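Local coordinates for DUF3247 family protein (Xanthomonas campestris pv. campestris, PDB 2E12) that is of unknown function but adopts a novel variant of the Sm-like motif, a fold that in its relatives often serves RNA binding, at residues A[18-31]-A[41-53]. Residues are numbered along the deposited sequence; the frame is centred on the assembly and turned at random.
Sequences LEHWVKLLDGQERV and IAGTVAVRPTIQT
Arg-48 grips Asp-26 side-on, with NH2 at 2.8 Å from Asp-26 OD2 and NE at 2.9 Å from the same oxygen. That oxygen lies close to the guanidinium plane, yet both nitrogens approach it from one face of the carboxylate, whose plane is turned 52° from the guanidinium. Arg-48 runs extended to CD and then bends at chi3 (-70°), which swings NE and NH2 round to the acid. The type II turn that Asp-26 opens, ending at Glu-29, meets the chain at Val-45 and Ala-46: Gln-28 N bonds to Val-45 O at 2.7 Å, and Gln-28 NE2, brought back by a bend at chi2, donates to Ala-46 O from above its carbonyl plane. Antiparallel pairing follows, with Val-45 N bonded to Glu-29 O and Val-31 exchanging two bonds with Gly-43, where the chain turns a corner between the sheets. On the helix side of the turn, Val-45 CG2 sits 3.9 Å from Leu-25 CD2, while Ile-51 CG1 lies 4.0 Å from Val-22 CG2. Leu-67 and Val-89 extend the apolar layer around Leu-25. Helix 12-23 is thus laid against strand 44-55 and its irregular interruption, consistent with the Sm-like fold; the guanidinium charge would favour ionised Asp-26.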
ATOM      1  N   LEU A  18       3.860   4.634  -0.087  1.00  6.58           N
ATOM      2  CA  LEU A  18       4.733   4.861  -1.234  1.00  6.58           C
ATOM      3  C   LEU A  18       4.470   3.902  -2.390  1.00  6.58           C
ATOM      4  O   LEU A  18       4.531   4.299  -3.555  1.00  6.58           O
ATOM      5  CB  LEU A  18       6.205   4.757  -0.809  1.00  6.58           C
ATOM      6  CG  LEU A  18       6.749   5.890   0.068  1.00 17.56           C
ATOM      7  CD1 LEU A  18       8.130   5.529   0.597  1.00 28.54           C
ATOM      8  CD2 LEU A  18       6.811   7.174  -0.748  1.00 28.54           C
ATOM      9  N   GLU A  19       4.174   2.643  -2.075  1.00  6.58           N
ATOM     10  CA  GLU A  19       3.924   1.644  -3.113  1.00  6.58           C
ATOM     11  C   GLU A  19       2.574   1.800  -3.802  1.00  6.58           C
ATOM     12  O   GLU A  19       2.456   1.557  -5.003  1.00  6.58           O
ATOM     13  CB  GLU A  19       4.070   0.228  -2.529  1.00  6.58           C
ATOM     14  CG  GLU A  19       5.519  -0.132  -2.206  1.00 17.56           C
ATOM     15  CD  GLU A  19       5.666  -1.470  -1.502  1.00 28.54           C
ATOM     16  OE1 GLU A  19       5.060  -1.651  -0.426  1.00 39.52           O
ATOM     17  OE2 GLU A  19       6.398  -2.341  -2.020  1.00 39.52           O
ATOM     18  N   HIS A  20       1.555   2.211  -3.048  1.00  6.58           N
ATOM     19  CA  HIS A  20       0.225   2.403  -3.627  1.00  6.58           C
ATOM     20  C   HIS A  20       0.244   3.543  -4.656  1.00  6.58           C
ATOM     21  O   HIS A  20      -0.451   3.480  -5.659  1.00  6.58           O
ATOM     22  CB  HIS A  20      -0.801   2.713  -2.530  1.00  6.58           C
ATOM     23  CG  HIS A  20      -2.195   2.902  -3.042  1.00 17.56           C
ATOM     24  ND1 HIS A  20      -2.895   1.902  -3.681  1.00 28.54           N
ATOM     25  CD2 HIS A  20      -3.016   3.978  -3.015  1.00 28.54           C
ATOM     26  CE1 HIS A  20      -4.088   2.355  -4.028  1.00 39.52           C
ATOM     27  NE2 HIS A  20      -4.186   3.612  -3.635  1.00 39.52           N
ATOM     28  N   TRP A  21       1.053   4.572  -4.401  1.00  6.58           N
ATOM     29  CA  TRP A  21       1.158   5.720  -5.306  1.00  6.58           C
ATOM     30  C   TRP A  21       1.680   5.309  -6.675  1.00  6.58           C
ATOM     31  O   TRP A  21       1.240   5.834  -7.701  1.00  6.58           O
ATOM     32  CB  TRP A  21       2.092   6.790  -4.722  1.00  6.58           C
ATOM     33  CG  TRP A  21       1.538   7.543  -3.533  1.00 17.56           C
ATOM     34  CD1 TRP A  21       2.260   8.199  -2.577  1.00 28.54           C
ATOM     35  CD2 TRP A  21       0.157   7.735  -3.192  1.00 28.54           C
ATOM     36  NE1 TRP A  21       1.420   8.783  -1.664  1.00 39.52           N
ATOM     37  CE2 TRP A  21       0.124   8.516  -2.016  1.00 39.52           C
ATOM     38  CE3 TRP A  21      -1.055   7.323  -3.765  1.00 39.52           C
ATOM     39  CZ2 TRP A  21      -1.074   8.893  -1.401  1.00 50.50           C
ATOM     40  CZ3 TRP A  21      -2.246   7.698  -3.153  1.00 50.50           C
ATOM     41  CH2 TRP A  21      -2.244   8.476  -1.982  1.00 61.48           C
ATOM     42  N   VAL A  22       2.633   4.382  -6.688  1.00  6.58           N
ATOM     43  CA  VAL A  22       3.196   3.903  -7.945  1.00  6.58           C
ATOM     44  C   VAL A  22       2.083   3.256  -8.774  1.00  6.58           C
ATOM     45  O   VAL A  22       1.961   3.502  -9.963  1.00  6.58           O
ATOM     46  CB  VAL A  22       4.336   2.882  -7.688  1.00  6.58           C
ATOM     47  CG1 VAL A  22       4.905   2.364  -9.007  1.00 17.56           C
ATOM     48  CG2 VAL A  22       5.437   3.546  -6.861  1.00 17.56           C
ATOM     49  N   LYS A  23       1.267   2.441  -8.112  1.00  6.58           N
ATOM     50  CA  LYS A  23       0.145   1.760  -8.745  1.00  6.58           C
ATOM     51  C   LYS A  23      -0.811   2.751  -9.408  1.00  6.58           C
ATOM     52  O   LYS A  23      -1.476   2.427 -10.391  1.00  6.58           O
ATOM     53  CB  LYS A  23      -0.620   0.942  -7.697  1.00  6.58           C
ATOM     54  CG  LYS A  23       0.085  -0.323  -7.233  1.00 17.56           C
ATOM     55  CD  LYS A  23      -0.035  -1.428  -8.267  1.00 28.54           C
ATOM     56  CE  LYS A  23      -1.490  -1.609  -8.678  1.00 39.52           C
ATOM     57  NZ  LYS A  23      -2.390  -1.614  -7.488  1.00 50.50           N
ATOM     58  N   LEU A  24      -0.883   3.957  -8.856  1.00  6.58           N
ATOM     59  CA  LEU A  24      -1.760   4.984  -9.392  1.00  6.58           C
ATOM     60  C   LEU A  24      -1.024   5.966 -10.309  1.00  6.58           C
ATOM     61  O   LEU A  24      -1.632   6.876 -10.862  1.00  6.58           O
ATOM     62  CB  LEU A  24      -2.421   5.744  -8.245  1.00  6.58           C
ATOM     63  CG  LEU A  24      -3.200   4.877  -7.250  1.00 17.56           C
ATOM     64  CD1 LEU A  24      -3.752   5.764  -6.140  1.00 28.54           C
ATOM     65  CD2 LEU A  24      -4.324   4.137  -7.960  1.00 28.54           C
ATOM     66  N   LEU A  25       0.281   5.784 -10.473  1.00  6.58           N
ATOM     67  CA  LEU A  25       1.066   6.677 -11.322  1.00  6.58           C
ATOM     68  C   LEU A  25       1.766   5.921 -12.443  1.00  6.58           C
ATOM     69  O   LEU A  25       2.983   6.043 -12.621  1.00  6.58           O
ATOM     70  CB  LEU A  25       2.120   7.418 -10.489  1.00  6.58           C
ATOM     71  CG  LEU A  25       1.631   8.492  -9.514  1.00 17.56           C
ATOM     72  CD1 LEU A  25       2.753   8.900  -8.570  1.00 28.54           C
ATOM     73  CD2 LEU A  25       1.129   9.689 -10.298  1.00 28.54           C
ATOM     74  N   ASP A  26       1.005   5.145 -13.203  1.00  2.75           N
ATOM     75  CA  ASP A  26       1.601   4.384 -14.284  1.00  2.75           C
ATOM     76  C   ASP A  26       2.190   5.298 -15.372  1.00  2.75           C
ATOM     77  O   ASP A  26       1.719   6.417 -15.599  1.00  2.75           O
ATOM     78  CB  ASP A  26       0.571   3.428 -14.893  1.00  2.75           C
ATOM     79  CG  ASP A  26       1.208   2.403 -15.807  1.00  2.75           C
ATOM     80  OD1 ASP A  26       0.469   1.759 -16.587  1.00  2.75           O
ATOM     81  OD2 ASP A  26       2.454   2.228 -15.745  1.00  2.75           O
ATOM     82  N   GLY A  27       3.233   4.809 -16.038  1.00  2.75           N
ATOM     83  CA  GLY A  27       3.867   5.587 -17.087  1.00  2.75           C
ATOM     84  C   GLY A  27       2.885   6.156 -18.098  1.00  2.75           C
ATOM     85  O   GLY A  27       1.999   5.441 -18.591  1.00  2.75           O
ATOM     86  N   GLN A  28       3.038   7.456 -18.376  1.00  2.75           N
ATOM     87  CA  GLN A  28       2.224   8.204 -19.345  1.00  2.75           C
ATOM     88  C   GLN A  28       0.770   8.488 -18.968  1.00  2.75           C
ATOM     89  O   GLN A  28       0.025   9.024 -19.779  1.00  2.75           O
ATOM     90  CB  GLN A  28       2.260   7.512 -20.722  1.00  2.75           C
ATOM     91  CG  GLN A  28       3.619   7.548 -21.413  1.00  2.75           C
ATOM     92  CD  GLN A  28       4.115   8.965 -21.677  1.00  2.75           C
ATOM     93  OE1 GLN A  28       3.569   9.680 -22.510  1.00  2.75           O
ATOM     94  NE2 GLN A  28       5.156   9.373 -20.963  1.00  2.75           N
ATOM     95  N   GLU A  29       0.361   8.144 -17.747  1.00  2.75           N
ATOM     96  CA  GLU A  29      -1.018   8.383 -17.328  1.00  2.75           C
ATOM     97  C   GLU A  29      -1.195   9.840 -16.912  1.00  2.75           C
ATOM     98  O   GLU A  29      -0.311  10.430 -16.287  1.00  2.75           O
ATOM     99  CB  GLU A  29      -1.377   7.458 -16.159  1.00  2.75           C
ATOM    100  CG  GLU A  29      -2.856   7.393 -15.801  1.00  2.75           C
ATOM    101  CD  GLU A  29      -3.670   6.481 -16.714  1.00  2.75           C
ATOM    102  OE1 GLU A  29      -4.545   7.011 -17.443  1.00  2.75           O
ATOM    103  OE2 GLU A  29      -3.451   5.242 -16.705  1.00  2.75           O
ATOM    104  N   ARG A  30      -2.331  10.421 -17.273  1.00  2.75           N
ATOM    105  CA  ARG A  30      -2.614  11.812 -16.926  1.00  2.75           C
ATOM    106  C   ARG A  30      -3.306  11.840 -15.575  1.00  2.75           C
ATOM    107  O   ARG A  30      -4.327  11.175 -15.376  1.00  2.75           O
ATOM    108  CB  ARG A  30      -3.501  12.444 -17.990  1.00  2.75           C
ATOM    109  CG  ARG A  30      -2.769  12.782 -19.280  1.00  2.75           C
ATOM    110  CD  ARG A  30      -3.747  13.155 -20.376  1.00  2.75           C
ATOM    111  NE  ARG A  30      -4.487  14.383 -20.088  1.00  2.75           N
ATOM    112  CZ  ARG A  30      -5.692  14.643 -20.577  1.00  2.75           C
ATOM    113  NH1 ARG A  30      -6.278  13.757 -21.370  1.00  2.75           N
ATOM    114  NH2 ARG A  30      -6.308  15.779 -20.274  1.00  2.75           N
ATOM    115  N   VAL A  31      -2.742  12.595 -14.639  1.00  6.58           N
ATOM    116  CA  VAL A  31      -3.313  12.662 -13.306  1.00  6.58           C
ATOM    117  C   VAL A  31      -3.163  14.039 -12.682  1.00  6.58           C
ATOM    118  O   VAL A  31      -2.458  14.905 -13.207  1.00  6.58           O
ATOM    119  CB  VAL A  31      -2.626  11.644 -12.373  1.00  6.58           C
ATOM    120  CG1 VAL A  31      -2.748  10.240 -12.942  1.00 17.56           C
ATOM    121  CG2 VAL A  31      -1.160  12.012 -12.210  1.00 17.56           C
ATOM    122  N   ILE A  41      -0.112  19.535  -8.552  1.00  6.58           N
ATOM    123  CA  ILE A  41       0.440  19.575  -9.899  1.00  6.58           C
ATOM    124  C   ILE A  41      -0.329  18.596 -10.766  1.00  6.58           C
ATOM    125  O   ILE A  41      -0.730  17.529 -10.308  1.00  6.58           O
ATOM    126  CB  ILE A  41       1.942  19.196  -9.905  1.00  6.58           C
ATOM    127  CG1 ILE A  41       2.487  19.267 -11.335  1.00 17.56           C
ATOM    128  CG2 ILE A  41       2.133  17.792  -9.334  1.00 17.56           C
ATOM    129  CD1 ILE A  41       3.996  19.147 -11.435  1.00 28.54           C
ATOM    130  N   ALA A  42      -0.549  18.966 -12.017  1.00  6.58           N
ATOM    131  CA  ALA A  42      -1.272  18.107 -12.938  1.00  6.58           C
ATOM    132  C   ALA A  42      -0.438  17.957 -14.192  1.00  6.58           C
ATOM    133  O   ALA A  42       0.289  18.874 -14.568  1.00  6.58           O
ATOM    134  CB  ALA A  42      -2.606  18.713 -13.275  1.00  6.58           C
ATOM    135  N   GLY A  43      -0.534  16.796 -14.826  1.00  6.58           N
ATOM    136  CA  GLY A  43       0.227  16.572 -16.032  1.00  6.58           C
ATOM    137  C   GLY A  43       0.355  15.117 -16.387  1.00  6.58           C
ATOM    138  O   GLY A  43      -0.463  14.284 -15.969  1.00  6.58           O
ATOM    139  N   THR A  44       1.389  14.801 -17.158  1.00  2.75           N
ATOM    140  CA  THR A  44       1.610  13.421 -17.556  1.00  2.75           C
ATOM    141  C   THR A  44       2.812  12.801 -16.852  1.00  2.75           C
ATOM    142  O   THR A  44       3.885  13.402 -16.772  1.00  2.75           O
ATOM    143  CB  THR A  44       1.821  13.308 -19.082  1.00  2.75           C
ATOM    144  OG1 THR A  44       0.838  14.088 -19.768  1.00  2.75           O
ATOM    145  CG2 THR A  44       1.667  11.857 -19.525  1.00  2.75           C
ATOM    146  N   VAL A  45       2.606  11.602 -16.315  1.00  2.75           N
ATOM    147  CA  VAL A  45       3.669  10.841 -15.658  1.00  2.75           C
ATOM    148  C   VAL A  45       4.676  10.505 -16.762  1.00  2.75           C
ATOM    149  O   VAL A  45       4.378   9.705 -17.638  1.00  2.75           O
ATOM    150  CB  VAL A  45       3.136   9.507 -15.089  1.00  2.75           C
ATOM    151  CG1 VAL A  45       4.281   8.731 -14.407  1.00  2.75           C
ATOM    152  CG2 VAL A  45       2.002   9.771 -14.098  1.00  2.75           C
ATOM    153  N   ALA A  46       5.864  11.107 -16.713  1.00  2.75           N
ATOM    154  CA  ALA A  46       6.879  10.855 -17.739  1.00  2.75           C
ATOM    155  C   ALA A  46       7.277   9.383 -17.828  1.00  2.75           C
ATOM    156  O   ALA A  46       7.360   8.820 -18.910  1.00  2.75           O
ATOM    157  CB  ALA A  46       8.120  11.714 -17.474  1.00  2.75           C
ATOM    158  N   VAL A  47       7.523   8.761 -16.681  1.00  2.75           N
ATOM    159  CA  VAL A  47       7.920   7.362 -16.646  1.00  2.75           C
ATOM    160  C   VAL A  47       7.443   6.775 -15.312  1.00  2.75           C
ATOM    161  O   VAL A  47       7.461   7.471 -14.298  1.00  2.75           O
ATOM    162  CB  VAL A  47       9.460   7.242 -16.789  1.00  2.75           C
ATOM    163  CG1 VAL A  47      10.154   7.862 -15.579  1.00  2.75           C
ATOM    164  CG2 VAL A  47       9.870   5.793 -16.967  1.00  2.75           C
ATOM    165  N   ARG A  48       6.995   5.518 -15.307  1.00  6.58           N
ATOM    166  CA  ARG A  48       6.524   4.911 -14.060  1.00  6.58           C
ATOM    167  C   ARG A  48       7.650   5.030 -13.043  1.00  6.58           C
ATOM    168  O   ARG A  48       8.775   4.606 -13.305  1.00  6.58           O
ATOM    169  CB  ARG A  48       6.159   3.432 -14.256  1.00  6.58           C
ATOM    170  CG  ARG A  48       5.695   2.749 -12.964  1.00 17.56           C
ATOM    171  CD  ARG A  48       5.476   1.243 -13.138  1.00 28.54           C
ATOM    172  NE  ARG A  48       4.312   0.932 -13.964  1.00 39.52           N
ATOM    173  CZ  ARG A  48       3.886  -0.302 -14.222  1.00 50.50           C
ATOM    174  NH1 ARG A  48       4.526  -1.348 -13.720  1.00 61.48           N
ATOM    175  NH2 ARG A  48       2.818  -0.490 -14.985  1.00 61.48           N
ATOM    176  N   PRO A  49       7.367   5.630 -11.876  1.00  6.58           N
ATOM    177  CA  PRO A  49       8.399   5.787 -10.845  1.00  6.58           C
ATOM    178  C   PRO A  49       8.676   4.488 -10.099  1.00  6.58           C
ATOM    179  O   PRO A  49       7.896   3.536 -10.176  1.00  6.58           O
ATOM    180  CB  PRO A  49       7.817   6.865  -9.942  1.00  6.58           C
ATOM    181  CG  PRO A  49       6.350   6.586 -10.009  1.00 17.56           C
ATOM    182  CD  PRO A  49       6.127   6.327 -11.485  1.00 28.54           C
ATOM    183  N   THR A  50       9.793   4.455  -9.379  1.00  6.58           N
ATOM    184  CA  THR A  50      10.174   3.268  -8.623  1.00  6.58           C
ATOM    185  C   THR A  50      10.592   3.667  -7.216  1.00  6.58           C
ATOM    186  O   THR A  50      11.158   4.743  -7.017  1.00  6.58           O
ATOM    187  CB  THR A  50      11.362   2.556  -9.293  1.00  6.58           C
ATOM    188  OG1 THR A  50      12.512   3.409  -9.244  1.00 17.56           O
ATOM    189  CG2 THR A  50      11.040   2.240 -10.748  1.00 17.56           C
ATOM    190  N   ILE A  51      10.299   2.816  -6.242  1.00  6.58           N
ATOM    191  CA  ILE A  51      10.687   3.098  -4.863  1.00  6.58           C
ATOM    192  C   ILE A  51      12.080   2.501  -4.675  1.00  6.58           C
ATOM    193  O   ILE A  51      12.316   1.347  -5.050  1.00  6.58           O
ATOM    194  CB  ILE A  51       9.704   2.452  -3.855  1.00  6.58           C
ATOM    195  CG1 ILE A  51       8.283   2.970  -4.110  1.00 17.56           C
ATOM    196  CG2 ILE A  51      10.129   2.772  -2.431  1.00 17.56           C
ATOM    197  CD1 ILE A  51       8.137   4.485  -4.033  1.00 28.54           C
ATOM    198  N   GLN A  52      13.003   3.292  -4.128  1.00  6.58           N
ATOM    199  CA  GLN A  52      14.379   2.843  -3.924  1.00  6.58           C
ATOM    200  C   GLN A  52      14.942   3.201  -2.554  1.00  6.58           C
ATOM    201  O   GLN A  52      14.269   3.813  -1.723  1.00  6.58           O
ATOM    202  CB  GLN A  52      15.298   3.461  -4.977  1.00  6.58           C
ATOM    203  CG  GLN A  52      14.856   3.282  -6.413  1.00 17.56           C
ATOM    204  CD  GLN A  52      15.601   4.201  -7.363  1.00 28.54           C
ATOM    205  OE1 GLN A  52      16.828   4.275  -7.341  1.00 39.52           O
ATOM    206  NE2 GLN A  52      14.858   4.905  -8.207  1.00 39.52           N
ATOM    207  N   THR A  53      16.199   2.818  -2.345  1.00  6.58           N
ATOM    208  CA  THR A  53      16.926   3.094  -1.103  1.00  6.58           C
ATOM    209  C   THR A  53      17.861   4.299  -1.272  1.00  6.58           C
ATOM    210  O   THR A  53      18.614   4.392  -2.249  1.00  6.58           O
ATOM    211  CB  THR A  53      17.782   1.886  -0.682  1.00  6.58           C
ATOM    212  OG1 THR A  53      16.947   0.730  -0.530  1.00 17.56           O
ATOM    213  CG2 THR A  53      18.492   2.178   0.631  1.00 17.56           C
TER